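Side-chain contacts in type II secretion system protein C (Vibrio cholerae, PDB 2I6V), which is probably an inner-membrane component of the type II secretion system that exports cholera toxin across the outer membrane, represented here by its periplasmic PDZ domain: residues Asn55-Asn58 with Thr59-Ser63; Gln11-Asp15 with Asp16-Gly20; Gly26-Pro29 with Val30-Glu33. All coordinates share one frame; numbering follows the deposited sequence.

Interaction 1: Asn55-Asn58 with Thr59-Ser63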
ATOM      1  N   ASN A  55     -14.994  -1.495   1.085  1.00  9.17           N
ATOM      2  CA  ASN A  55     -15.686  -0.988   2.270  1.00  9.91           C
ATOM      3  C   ASN A  55     -14.808  -1.054   3.513  1.00  8.91           C
ATOM      4  O   ASN A  55     -14.809  -0.141   4.339  1.00 10.31           O
ATOM      5  CB  ASN A  55     -17.001  -1.742   2.451  1.00  9.28           C
ATOM      6  CG  ASN A  55     -17.878  -1.611   1.236  1.00  9.75           C
ATOM      7  OD1 ASN A  55     -18.116  -0.491   0.763  1.00 11.33           O
ATOM      8  ND2 ASN A  55     -18.324  -2.736   0.690  1.00 10.87           N
ATOM      9  N   VAL A  56     -14.039  -2.136   3.620  1.00  7.85           N
ATOM     10  CA  VAL A  56     -13.058  -2.284   4.689  1.00  9.00           C
ATOM     11  C   VAL A  56     -12.039  -1.155   4.592  1.00  8.82           C
ATOM     12  O   VAL A  56     -11.723  -0.507   5.582  1.00 10.35           O
ATOM     13  CB  VAL A  56     -12.363  -3.640   4.607  1.00  9.89           C
ATOM     14  CG1 VAL A  56     -11.268  -3.748   5.666  1.00 10.90           C
ATOM     15  CG2 VAL A  56     -13.393  -4.769   4.786  1.00 11.58           C
ATOM     16  N   MET A  57     -11.531  -0.921   3.386  1.00  9.83           N
ATOM     17  CA  MET A  57     -10.584   0.178   3.174  1.00  9.86           C
ATOM     18  C   MET A  57     -11.182   1.546   3.529  1.00 10.46           C
ATOM     19  O   MET A  57     -10.558   2.345   4.227  1.00 12.65           O
ATOM     20  CB  MET A  57     -10.036   0.139   1.746  1.00  9.36           C
ATOM     21  CG  MET A  57      -9.126  -1.052   1.509  1.00 10.90           C
ATOM     22  SD  MET A  57      -7.650  -1.004   2.567  1.00 13.42           S
ATOM     23  CE  MET A  57      -8.080  -2.182   3.841  1.00 15.45           C
ATOM     24  N   ASN A  58     -12.403   1.818   3.084  1.00 10.37           N
ATOM     25  CA  ASN A  58     -13.071   3.053   3.479  1.00 10.57           C
ATOM     26  C   ASN A  58     -13.072   3.257   4.996  1.00 12.83           C
ATOM     27  O   ASN A  58     -12.737   4.330   5.501  1.00 13.83           O
ATOM     28  CB  ASN A  58     -14.498   3.085   2.951  1.00 12.23           C
ATOM     29  CG  ASN A  58     -15.178   4.401   3.228  1.00 16.61           C
ATOM     30  OD1 ASN A  58     -14.678   5.463   2.844  1.00 23.16           O
ATOM     31  ND2 ASN A  58     -16.314   4.347   3.909  1.00 20.31           N
ATOM     32  N   THR A  59     -13.419   2.203   5.723  1.00 11.15           N
ATOM     33  CA  THR A  59     -13.486   2.296   7.171  1.00 12.29           C
ATOM     34  C   THR A  59     -12.102   2.577   7.747  1.00 12.98           C
ATOM     35  O   THR A  59     -11.949   3.433   8.624  1.00 12.96           O
ATOM     36  CB  THR A  59     -14.074   1.025   7.765  1.00 13.28           C
ATOM     37  OG1 THR A  59     -15.448   0.936   7.386  1.00 14.23           O
ATOM     38  CG2 THR A  59     -13.980   1.043   9.284  1.00 12.75           C
ATOM     39  N   LEU A  60     -11.096   1.867   7.247  1.00 11.61           N
ATOM     40  CA  LEU A  60      -9.724   2.082   7.715  1.00 13.65           C
ATOM     41  C   LEU A  60      -9.291   3.530   7.465  1.00 14.98           C
ATOM     42  O   LEU A  60      -8.736   4.193   8.351  1.00 16.21           O
ATOM     43  CB  LEU A  60      -8.760   1.103   7.045  1.00 14.31           C
ATOM     44  CG  LEU A  60      -7.311   1.085   7.532  1.00 14.74           C
ATOM     45  CD1 LEU A  60      -7.230   0.702   9.013  1.00 17.88           C
ATOM     46  CD2 LEU A  60      -6.504   0.117   6.686  1.00 17.13           C
ATOM     47  N   PHE A  61      -9.580   4.038   6.271  1.00 13.76           N
ATOM     48  CA  PHE A  61      -9.187   5.415   5.932  1.00 17.15           C
ATOM     49  C   PHE A  61      -9.869   6.486   6.785  1.00 18.30           C
ATOM     50  O   PHE A  61      -9.274   7.537   7.060  1.00 20.53           O
ATOM     51  CB  PHE A  61      -9.410   5.685   4.445  1.00 16.42           C
ATOM     52  CG  PHE A  61      -8.567   4.829   3.549  1.00 16.39           C
ATOM     53  CD1 PHE A  61      -7.256   4.554   3.871  1.00 18.56           C
ATOM     54  CD2 PHE A  61      -9.087   4.296   2.383  1.00 17.72           C
ATOM     55  CE1 PHE A  61      -6.474   3.763   3.048  1.00 21.51           C
ATOM     56  CE2 PHE A  61      -8.311   3.511   1.555  1.00 18.20           C
ATOM     57  CZ  PHE A  61      -6.999   3.244   1.890  1.00 17.88           C
ATOM     58  N   GLN A  62     -11.101   6.224   7.213  1.00 17.45           N
ATOM     59  CA  GLN A  62     -11.808   7.149   8.101  1.00 21.32           C
ATOM     60  C   GLN A  62     -11.098   7.301   9.447  1.00 21.95           C
ATOM     61  O   GLN A  62     -11.324   8.273  10.165  1.00 23.88           O
ATOM     62  CB  GLN A  62     -13.248   6.690   8.331  1.00 22.22           C
ATOM     63  CG  GLN A  62     -14.147   6.823   7.115  1.00 24.55           C
ATOM     64  CD  GLN A  62     -15.565   6.353   7.393  1.00 28.04           C
ATOM     65  OE1 GLN A  62     -16.458   6.514   6.557  1.00 36.56           O
ATOM     66  NE2 GLN A  62     -15.779   5.761   8.569  1.00 28.36           N
ATOM     67  N   SER A  63     -10.242   6.338   9.784  1.00 21.07           N
ATOM     68  CA  SER A  63      -9.562   6.329  11.076  1.00 23.38           C
ATOM     69  C   SER A  63      -8.122   6.811  10.962  1.00 24.99           C
ATOM     70  O   SER A  63      -7.393   6.862  11.953  1.00 23.43           O
ATOM     71  CB  SER A  63      -9.558   4.911  11.657  1.00 24.25           C
ATOM     72  OG  SER A  63      -8.502   4.137  11.092  1.00 23.34           O
TER
HETATM   73  O   HOH W   1     -18.316   6.132   4.888  1.00 46.03           O

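Interaction 2: Gln11-Asp15 with Asp16-Gly20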
ATOM      1  N   GLN A  11      -4.599  -0.011  -9.978  1.00  9.56           N
ATOM      2  CA  GLN A  11      -5.282  -1.297  -9.885  1.00 10.31           C
ATOM      3  C   GLN A  11      -4.689  -2.341 -10.806  1.00 10.79           C
ATOM      4  O   GLN A  11      -4.296  -2.048 -11.945  1.00 12.05           O
ATOM      5  CB  GLN A  11      -6.763  -1.158 -10.257  1.00 10.32           C
ATOM      6  CG  GLN A  11      -7.548  -0.263  -9.330  1.00  9.80           C
ATOM      7  CD  GLN A  11      -8.981  -0.095  -9.798  1.00 12.71           C
ATOM      8  OE1 GLN A  11      -9.272  -0.206 -10.998  1.00 12.06           O
ATOM      9  NE2 GLN A  11      -9.880   0.184  -8.863  1.00 12.58           N
ATOM     10  N   VAL A  12      -4.658  -3.569 -10.306  1.00  8.97           N
ATOM     11  CA  VAL A  12      -4.421  -4.738 -11.135  1.00 10.46           C
ATOM     12  C   VAL A  12      -5.704  -5.558 -11.028  1.00 12.62           C
ATOM     13  O   VAL A  12      -6.065  -6.005  -9.938  1.00 11.82           O
ATOM     14  CB  VAL A  12      -3.207  -5.534 -10.628  1.00 10.28           C
ATOM     15  CG1 VAL A  12      -3.081  -6.853 -11.380  1.00 13.69           C
ATOM     16  CG2 VAL A  12      -1.937  -4.695 -10.798  1.00 11.72           C
ATOM     17  N   LYS A  13      -6.414  -5.707 -12.147  1.00 12.98           N
ATOM     18  CA  LYS A  13      -7.717  -6.371 -12.128  1.00 14.34           C
ATOM     19  C   LYS A  13      -7.811  -7.604 -13.026  1.00 17.81           C
ATOM     20  O   LYS A  13      -7.080  -7.731 -14.003  1.00 19.24           O
ATOM     21  CB  LYS A  13      -8.817  -5.392 -12.533  1.00 16.69           C
ATOM     22  CG  LYS A  13      -8.859  -4.132 -11.692  1.00 19.71           C
ATOM     23  CD  LYS A  13     -10.267  -3.547 -11.636  1.00 25.02           C
ATOM     24  CE  LYS A  13     -10.698  -2.940 -12.962  1.00 25.87           C
ATOM     25  NZ  LYS A  13      -9.968  -1.687 -13.303  1.00 28.34           N
ATOM     26  N   ARG A  14      -8.710  -8.514 -12.665  1.00 18.24           N
ATOM     27  CA  ARG A  14      -9.175  -9.545 -13.589  1.00 22.07           C
ATOM     28  C   ARG A  14     -10.596  -9.131 -13.927  1.00 20.37           C
ATOM     29  O   ARG A  14     -11.480  -9.227 -13.087  1.00 19.51           O
ATOM     30  CB  ARG A  14      -9.180 -10.930 -12.937  1.00 23.66           C
ATOM     31  CG  ARG A  14      -9.722 -12.020 -13.849  1.00 28.06           C
ATOM     32  CD  ARG A  14     -10.184 -13.251 -13.088  1.00 31.59           C
ATOM     33  NE  ARG A  14     -11.359 -12.997 -12.258  1.00 35.31           N
ATOM     34  CZ  ARG A  14     -12.609 -12.937 -12.710  1.00 36.78           C
ATOM     35  NH1 ARG A  14     -12.869 -13.102 -14.005  1.00 36.91           N
ATOM     36  NH2 ARG A  14     -13.605 -12.703 -11.865  1.00 37.16           N
ATOM     37  N   ASP A  15     -10.802  -8.647 -15.146  1.00 24.98           N
ATOM     38  CA  ASP A  15     -12.099  -8.118 -15.524  1.00 28.19           C
ATOM     39  C   ASP A  15     -12.431  -6.937 -14.613  1.00 30.25           C
ATOM     40  O   ASP A  15     -11.739  -5.916 -14.647  1.00 31.39           O
ATOM     41  CB  ASP A  15     -13.165  -9.214 -15.452  1.00 31.00           C
ATOM     42  CG  ASP A  15     -12.980 -10.272 -16.526  1.00 34.38           C
ATOM     43  OD1 ASP A  15     -12.836  -9.891 -17.707  1.00 38.50           O
ATOM     44  OD2 ASP A  15     -12.972 -11.480 -16.196  1.00 38.34           O
ATOM     45  N   ASP A  16     -13.467  -7.071 -13.791  1.00 30.49           N
ATOM     46  CA  ASP A  16     -13.840  -5.978 -12.896  1.00 31.34           C
ATOM     47  C   ASP A  16     -13.441  -6.249 -11.448  1.00 29.29           C
ATOM     48  O   ASP A  16     -13.734  -5.455 -10.552  1.00 30.20           O
ATOM     49  CB  ASP A  16     -15.338  -5.677 -12.992  1.00 34.95           C
ATOM     50  CG  ASP A  16     -15.634  -4.191 -12.906  1.00 39.89           C
ATOM     51  OD1 ASP A  16     -14.892  -3.398 -13.533  1.00 42.40           O
ATOM     52  OD2 ASP A  16     -16.608  -3.813 -12.220  1.00 43.89           O
ATOM     53  N   LYS A  17     -12.759  -7.365 -11.223  1.00 25.30           N
ATOM     54  CA  LYS A  17     -12.346  -7.743  -9.882  1.00 23.36           C
ATOM     55  C   LYS A  17     -10.937  -7.223  -9.618  1.00 20.06           C
ATOM     56  O   LYS A  17     -10.027  -7.507 -10.383  1.00 17.97           O
ATOM     57  CB  LYS A  17     -12.373  -9.266  -9.747  1.00 25.83           C
ATOM     58  CG  LYS A  17     -11.813  -9.801  -8.447  1.00 30.13           C
ATOM     59  CD  LYS A  17     -11.630 -11.312  -8.522  1.00 35.98           C
ATOM     60  CE  LYS A  17     -11.087 -11.877  -7.217  1.00 37.48           C
ATOM     61  NZ  LYS A  17     -12.025 -11.654  -6.083  1.00 41.52           N
ATOM     62  N   VAL A  18     -10.765  -6.461  -8.540  1.00 16.48           N
ATOM     63  CA  VAL A  18      -9.440  -5.963  -8.164  1.00 15.05           C
ATOM     64  C   VAL A  18      -8.646  -7.077  -7.479  1.00 13.85           C
ATOM     65  O   VAL A  18      -9.135  -7.718  -6.536  1.00 14.31           O
ATOM     66  CB  VAL A  18      -9.544  -4.728  -7.234  1.00 16.23           C
ATOM     67  CG1 VAL A  18      -8.154  -4.191  -6.876  1.00 18.29           C
ATOM     68  CG2 VAL A  18     -10.398  -3.642  -7.887  1.00 18.07           C
ATOM     69  N   LEU A  19      -7.424  -7.307  -7.966  1.00 11.32           N
ATOM     70  CA  LEU A  19      -6.558  -8.381  -7.484  1.00 12.65           C
ATOM     71  C   LEU A  19      -5.499  -7.877  -6.516  1.00 11.60           C
ATOM     72  O   LEU A  19      -4.985  -8.633  -5.694  1.00 13.49           O
ATOM     73  CB  LEU A  19      -5.844  -9.061  -8.659  1.00 10.89           C
ATOM     74  CG  LEU A  19      -6.746  -9.679  -9.728  1.00 12.94           C
ATOM     75  CD1 LEU A  19      -5.907 -10.325 -10.841  1.00 13.38           C
ATOM     76  CD2 LEU A  19      -7.699 -10.690  -9.082  1.00 15.68           C
ATOM     77  N   GLY A  20      -5.159  -6.598  -6.645  1.00 11.10           N
ATOM     78  CA  GLY A  20      -4.095  -5.973  -5.856  1.00 10.05           C
ATOM     79  C   GLY A  20      -3.761  -4.640  -6.494  1.00  9.89           C
ATOM     80  O   GLY A  20      -4.433  -4.224  -7.446  1.00 10.53           O
TER

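Interaction 3: Gly26-Pro29 with Val30-Glu33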
ATOM      1  N   GLY A  26       6.259   7.213  -4.711  1.00 13.67           N
ATOM      2  CA  GLY A  26       5.482   8.339  -4.245  1.00 15.06           C
ATOM      3  C   GLY A  26       6.194   9.650  -4.525  1.00 12.89           C
ATOM      4  O   GLY A  26       7.184   9.717  -5.277  1.00 14.16           O
ATOM      5  N   LYS A  27       5.705  10.708  -3.901  1.00 10.81           N
ATOM      6  CA  LYS A  27       6.231  12.021  -4.173  1.00  9.59           C
ATOM      7  C   LYS A  27       7.647  12.189  -3.627  1.00  9.14           C
ATOM      8  O   LYS A  27       8.451  12.921  -4.211  1.00 12.16           O
ATOM      9  CB  LYS A  27       5.307  13.063  -3.560  1.00 11.34           C
ATOM     10  CG  LYS A  27       5.603  14.475  -3.997  1.00 15.24           C
ATOM     11  CD  LYS A  27       4.497  15.402  -3.571  1.00 19.88           C
ATOM     12  CE  LYS A  27       4.765  16.797  -4.085  1.00 22.83           C
ATOM     13  NZ  LYS A  27       3.791  17.765  -3.514  1.00 27.47           N
ATOM     14  N   ASP A  28       7.926  11.560  -2.486  1.00  8.64           N
ATOM     15  CA  ASP A  28       9.210  11.745  -1.795  1.00  9.83           C
ATOM     16  C   ASP A  28      10.090  10.490  -1.865  1.00 10.68           C
ATOM     17  O   ASP A  28       9.787   9.478  -1.228  1.00 10.74           O
ATOM     18  CB  ASP A  28       8.959  12.132  -0.339  1.00 10.45           C
ATOM     19  CG  ASP A  28      10.211  12.574   0.371  1.00 11.41           C
ATOM     20  OD1 ASP A  28      11.318  12.345  -0.169  1.00 11.85           O
ATOM     21  OD2 ASP A  28      10.067  13.160   1.464  1.00 11.82           O
ATOM     22  N   PRO A  29      11.180  10.549  -2.648  1.00 11.72           N
ATOM     23  CA  PRO A  29      12.081   9.400  -2.772  1.00 11.39           C
ATOM     24  C   PRO A  29      12.658   8.933  -1.445  1.00 10.24           C
ATOM     25  O   PRO A  29      12.945   7.743  -1.281  1.00  9.85           O
ATOM     26  CB  PRO A  29      13.207   9.924  -3.679  1.00 12.03           C
ATOM     27  CG  PRO A  29      12.580  11.023  -4.453  1.00 13.27           C
ATOM     28  CD  PRO A  29      11.618  11.680  -3.484  1.00 12.25           C
ATOM     29  N   VAL A  30      12.850   9.851  -0.504  1.00  9.61           N
ATOM     30  CA  VAL A  30      13.406   9.461   0.791  1.00  9.31           C
ATOM     31  C   VAL A  30      12.469   8.482   1.488  1.00 10.50           C
ATOM     32  O   VAL A  30      12.908   7.499   2.088  1.00  9.60           O
ATOM     33  CB  VAL A  30      13.668  10.683   1.693  1.00  9.64           C
ATOM     34  CG1 VAL A  30      14.009  10.235   3.128  1.00 10.43           C
ATOM     35  CG2 VAL A  30      14.807  11.511   1.108  1.00  9.99           C
ATOM     36  N   LEU A  31      11.171   8.752   1.412  1.00  9.23           N
ATOM     37  CA  LEU A  31      10.203   7.867   2.050  1.00  9.24           C
ATOM     38  C   LEU A  31      10.124   6.529   1.307  1.00 10.11           C
ATOM     39  O   LEU A  31      10.200   5.464   1.918  1.00  9.95           O
ATOM     40  CB  LEU A  31       8.830   8.537   2.105  1.00  9.57           C
ATOM     41  CG  LEU A  31       8.747   9.797   2.968  1.00 10.19           C
ATOM     42  CD1 LEU A  31       7.326  10.342   2.948  1.00 11.49           C
ATOM     43  CD2 LEU A  31       9.205   9.540   4.402  1.00 10.90           C
ATOM     44  N   PHE A  32       9.978   6.583  -0.013  1.00  9.53           N
ATOM     45  CA  PHE A  32       9.847   5.358  -0.817  1.00  9.75           C
ATOM     46  C   PHE A  32      11.057   4.429  -0.631  1.00 10.65           C
ATOM     47  O   PHE A  32      10.909   3.218  -0.420  1.00 10.66           O
ATOM     48  CB  PHE A  32       9.676   5.751  -2.287  1.00 11.64           C
ATOM     49  CG  PHE A  32       9.319   4.609  -3.207  1.00  9.62           C
ATOM     50  CD1 PHE A  32       8.020   4.093  -3.235  1.00  9.39           C
ATOM     51  CD2 PHE A  32      10.268   4.072  -4.065  1.00 10.33           C
ATOM     52  CE1 PHE A  32       7.692   3.057  -4.098  1.00 10.89           C
ATOM     53  CE2 PHE A  32       9.947   3.023  -4.928  1.00 11.95           C
ATOM     54  CZ  PHE A  32       8.662   2.513  -4.941  1.00 12.67           C
ATOM     55  N   GLU A  33      12.258   4.999  -0.681  1.00  9.10           N
ATOM     56  CA  GLU A  33      13.456   4.178  -0.554  1.00 10.93           C
ATOM     57  C   GLU A  33      13.717   3.724   0.880  1.00 12.05           C
ATOM     58  O   GLU A  33      14.112   2.576   1.103  1.00 13.22           O
ATOM     59  CB  GLU A  33      14.676   4.908  -1.111  1.00 12.58           C
ATOM     60  CG  GLU A  33      14.545   5.240  -2.608  1.00 16.66           C
ATOM     61  CD  GLU A  33      14.578   4.001  -3.506  1.00 19.07           C
ATOM     62  OE1 GLU A  33      15.205   2.988  -3.120  1.00 24.74           O
ATOM     63  OE2 GLU A  33      13.986   4.052  -4.599  1.00 23.16           O
TER

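Interaction 1: Asn55-Asn58 with Thr59-Ser63
Met57 and Phe61 meet one helical turn apart because both first torsions set CG beside the backbone N and anti to the carbonyl carbon (Met57 chi1 -69°, Phe61 chi1 -63°). The phenyl ring thus folds back along the helix over the preceding turn, where its CE2 packs on Met57 CB at 3.8 Å. The methionine chain then bends at chi2 and chi3. Its SD stands 5.0 Å from the centroid of the Phe61 ring and 38° off the ring normal, an oblique Met-aromatic contact. The same bends carry CE round to Leu60, which lies alongside and points the same way, with 4.0 Å between Met57 CE and Leu60 CD2.

The polar flank is built differently. Asn58 and Gln62 hold their amide planes steeply turned against each other, and one water joins them: it accepts from Asn58 ND2 at 2.9 Å and donates to Gln62 OE1. Thr59 OG1 turns back to Asn55 O in a weak hydrogen bond that supplements the main-chain one from Thr59 N.

Beneath these side chains run regular i to i+4 bonds, among them Phe61 N to Met57 O at 2.8 Å. At the C-terminal end, Leu60 O accepts from both the backbone N and OG of Ser63, the hydroxyl arriving on a lone pair at 2.8 Å.

All of this belongs to helix 54-62 of the PDZ domain. Its apolar side rests on two strands of the sheet: Val56 and Met57 touch Leu49 of strand 49-50, while Leu60 and Phe61 reach Leu46 of strand 42-46.

Interaction 2: Gln11-Asp15 with Asp16-Gly20
Arg14 and Lys17 close a tight hairpin with a pair of backbone hydrogen bonds, Arg14 N to Lys17 O at 2.8 Å and Lys17 N to Arg14 O at 2.9 Å, around a type II' turn with Asp15 and Asp16 at its corners. Farther along, Val12 O takes the N-H of Leu19 at 2.7 Å and, weakly, that of Gly20, while Val12 N donates to Gly20 O. Two residues thus face one, a classic beta bulge.

The charged ends find partners close by in the chain. Arg14 NH1 forms a salt bridge with Asp15 OD2 at 2.7 Å, and Lys13, bent at chi3 and chi4, curls back to give NZ to Gln11 OE1 in a hydrogen bond.

Van der Waals packing fills in the rest. On one face the Lys13 side chain passes obliquely over Val18, with CD 3.8 Å from Val18 CG2, and Gln11 NE2 reaches the same methyl. On the other, Lys17 CD sits at the edge of the Arg14 guanidinium, near its plane. Leu19 CD1 lies 3.9 Å from Arg14 CB.

The contact forms the outer end of the antiparallel hairpin of strands 7-14 and 17-25. Beyond the bulge, strand 17-25 runs on into the sheet and also pairs with strand 42-46.

Interaction 3: Gly26-Pro29 with Val30-Glu33
Asp28 is the N-cap of the helix that starts at Pro29: its OD1 accepts the backbone N-H of Val30, the donor coming in 46° out of the carboxylate plane, with 2.9 Å between Val30 N and Asp28 OD1. With CG set anti to the backbone N (chi1 -170°), the carboxylate lies beside its own carbonyl carbon and reaches forward to the first turn. The carbonyl of the same residue opens the helical bonding. Asp28 O receives Phe32 N at 3.1 Å and a weak second bond from Leu31 N. Pro29 O follows with Glu33 N at 2.9 Å.

Around this polar frame the side chains fit closely. Val30 runs alongside Asp28 and points the same way, its CB 3.4 Å from Asp28 OD1. Leu31 crosses the aspartate at about a right angle, bringing CG to 3.9 Å from Asp28 OD2 and CD1 close to Asp28 CB. The capping carboxylate therefore has apolar carbon on two flanks. Glu33 CB and CG both pack over Pro29 O, whereas the ring of Phe32 heads away into the fold, passing Gly26 N at 3.9 Å from CD1 and reaching Val23, Pro25 and Leu37. Leu31 also packs on Gln5 and Tyr6.

Proline in the first turn has no N-H to satisfy, and the next one, on Val30, is taken by the Asp28 side chain; one residue thus serves the opening turn with both carboxylate and carbonyl. A negative charge placed at this N-terminal end would probably be favoured by the helix dipole, which in turn should help keep Asp28 ionised.

All three contacts are local and lie largely on the surface, though each includes one buried residue: Met57 in interaction 1, Gly20 in interaction 2 and Phe32 in interaction 3. No secondary-structure element is common to any two, but strand 17-25, which supplies half of the hairpin in interaction 2, is followed in the chain by the helix of interaction 3. Those two sites lie on opposite sides of the chain's centre, about 26 Å apart between centres. The chemistry of the three follows position: packing along a helix with sulfur and aromatic groups in 55-63, strand pairing with charged partners in 11-20, and carboxylate capping at a helix start in 26-33.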